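Local coordinates for Low molecular weight phosphotyrosine phosphatase family protein (Streptococcus pyogenes, PDB 5GOT) that probably removes phosphate from phosphotyrosine in proteins, as a low molecular weight protein tyrosine phosphatase, at residues L9-R14 with I64-K69. Residues are numbered along the deposited sequence; the frame is centred on the assembly and turned at random.
Sequences LGNICR and ITKCSK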
loop_
_atom_site.group_PDB
_atom_site.type_symbol
_atom_site.label_atom_id
_atom_site.label_comp_id
_atom_site.label_asym_id
_atom_site.label_seq_id
_atom_site.Cartn_x
_atom_site.Cartn_y
_atom_site.Cartn_z
ATOM N N LEU A 9 4.104 -3.337 -8.388
ATOM C CA LEU A 9 5.201 -3.942 -9.139
ATOM C C LEU A 9 6.552 -3.351 -8.730
ATOM O O LEU A 9 7.523 -4.088 -8.492
ATOM C CB LEU A 9 4.965 -3.757 -10.642
ATOM C CG LEU A 9 6.153 -4.090 -11.557
ATOM C CD1 LEU A 9 6.397 -5.577 -11.611
ATOM C CD2 LEU A 9 5.932 -3.531 -12.956
ATOM N N GLY A 10 6.635 -2.022 -8.643
ATOM C CA GLY A 10 7.906 -1.367 -8.396
ATOM C C GLY A 10 8.034 -0.610 -7.091
ATOM O O GLY A 10 9.139 -0.165 -6.763
ATOM N N ASN A 11 6.937 -0.437 -6.338
ATOM C CA ASN A 11 6.992 0.214 -5.019
ATOM C C ASN A 11 7.568 1.632 -5.125
ATOM O O ASN A 11 8.328 2.083 -4.266
ATOM C CB ASN A 11 7.805 -0.641 -4.021
ATOM C CG ASN A 11 7.733 -0.142 -2.570
ATOM O OD1 ASN A 11 8.740 -0.193 -1.840
ATOM N ND2 ASN A 11 6.545 0.296 -2.127
ATOM N N ILE A 12 7.209 2.345 -6.193
ATOM C CA ILE A 12 7.515 3.771 -6.277
ATOM C C ILE A 12 6.302 4.623 -6.606
ATOM O O ILE A 12 6.340 5.836 -6.344
ATOM C CB ILE A 12 8.661 4.056 -7.285
ATOM C CG1 ILE A 12 8.266 3.724 -8.730
ATOM C CG2 ILE A 12 9.962 3.337 -6.896
ATOM C CD1 ILE A 12 9.349 4.173 -9.744
ATOM N N CYS A 13 5.190 4.044 -7.096
ATOM C CA CYS A 13 3.999 4.813 -7.456
ATOM C C CYS A 13 2.851 4.492 -6.519
ATOM O O CYS A 13 2.627 5.227 -5.536
ATOM C CB CYS A 13 3.619 4.544 -8.920
ATOM S SG CYS A 13 4.766 5.270 -10.162
ATOM N N ARG A 14 2.065 3.438 -6.774
ATOM C CA ARG A 14 0.800 3.247 -6.063
ATOM C C ARG A 14 1.017 2.784 -4.626
ATOM O O ARG A 14 0.402 3.324 -3.694
ATOM C CB ARG A 14 -0.082 2.242 -6.812
ATOM C CG ARG A 14 -0.826 2.807 -8.003
ATOM C CD ARG A 14 -1.535 1.708 -8.790
ATOM N NE ARG A 14 -0.578 0.700 -9.230
ATOM C CZ ARG A 14 -0.890 -0.351 -9.979
ATOM N NH1 ARG A 14 -2.138 -0.536 -10.371
ATOM N NH2 ARG A 14 0.057 -1.213 -10.332
ATOM N N ILE A 64 10.951 10.916 3.372
ATOM C CA ILE A 64 11.743 11.204 2.180
ATOM C C ILE A 64 12.820 10.156 1.956
ATOM O O ILE A 64 13.335 10.019 0.841
ATOM C CB ILE A 64 12.374 12.614 2.264
ATOM C CG1 ILE A 64 13.366 12.697 3.433
ATOM C CG2 ILE A 64 11.287 13.670 2.393
ATOM C CD1 ILE A 64 14.265 13.928 3.387
ATOM N N THR A 65 13.180 9.407 2.986
ATOM C CA THR A 65 14.163 8.345 2.822
ATOM C C THR A 65 13.578 7.075 2.213
ATOM O O THR A 65 14.339 6.140 1.944
ATOM C CB THR A 65 14.812 8.022 4.173
ATOM O OG1 THR A 65 13.843 7.433 5.054
ATOM C CG2 THR A 65 15.354 9.296 4.812
ATOM N N LYS A 66 12.258 7.019 1.982
ATOM C CA LYS A 66 11.640 5.796 1.479
ATOM C C LYS A 66 12.167 5.460 0.089
ATOM O O LYS A 66 12.258 6.329 -0.784
ATOM C CB LYS A 66 10.112 5.931 1.449
ATOM C CG LYS A 66 9.403 4.844 0.621
ATOM C CD LYS A 66 9.512 3.448 1.231
ATOM C CE LYS A 66 8.795 2.417 0.360
ATOM N NZ LYS A 66 9.144 1.003 0.718
ATOM N N CYS A 67 12.525 4.194 -0.101
ATOM C CA CYS A 67 13.020 3.659 -1.360
ATOM C C CYS A 67 12.302 2.348 -1.666
ATOM O O CYS A 67 11.827 1.651 -0.767
ATOM C CB CYS A 67 14.539 3.420 -1.314
ATOM S SG CYS A 67 15.535 4.958 -1.165
ATOM N N SER A 68 12.241 2.023 -2.956
ATOM C CA SER A 68 11.626 0.785 -3.407
ATOM C C SER A 68 12.331 -0.408 -2.781
ATOM O O SER A 68 13.560 -0.504 -2.820
ATOM C CB SER A 68 11.694 0.694 -4.924
ATOM O OG SER A 68 11.227 -0.562 -5.372
ATOM N N LYS A 69 11.551 -1.317 -2.195
ATOM C CA LYS A 69 12.085 -2.499 -1.517
ATOM C C LYS A 69 11.247 -3.713 -1.905
ATOM O O LYS A 69 10.015 -3.686 -1.783
ATOM C CB LYS A 69 12.085 -2.304 0.007
ATOM C CG LYS A 69 12.659 -3.477 0.819
ATOM C CD LYS A 69 12.796 -3.132 2.307
ATOM C CE LYS A 69 13.123 -4.405 3.150
ATOM N NZ LYS A 69 13.510 -4.122 4.592
#
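Asn11, reaching across to Ser68 and its neighbours, illustrates how one buried amide can hold an active-site loop in shape. With CG anti to the backbone N (chi1 -171°), its side chain is carried toward the 64-69 segment. CB lies beside the serine hydroxyl, 3.7 Å from Ser68 OG, and CG, the amide carbon, carries the oxygen and nitrogen that do the binding. At the tip, OD1 of Asn11 accepts two hydrogen bonds, from Lys66 NZ at 2.9 Å and from the backbone N of Lys69 at 3.0 Å. Both donors lie in the plane of the amide, on lone pairs, so the carbonyl oxygen is gripped within its own plane. ND2 turns to Ser35 OG and Ser15 OG, and with both ends of the amide engaged its rotation is fixed.

Lys66 comes in crosswise, its chain bent at its second torsion so that the ammonium group also reaches the carbonyl oxygens of Cys67 and Ser35; its positive charge probably polarises the Asn11 carbonyl. A second tie runs from Ser68 OG to Gly10 O, a short bond of 2.5 Å whose donor is tilted 34° from the carbonyl plane. On the same serine, CB packs 3.7 Å from Ile12 CG2.

The sequence CLGNICRS, running from the end of strand 2-8 into the start of helix 14-23, matches the CX5R(S/T) signature of the phosphate-binding P-loop. The positive phi of Asn11 (58°), held through its side chain, is consistent with the left-handed asparagine that stabilises this loop in low molecular weight tyrosine phosphatases.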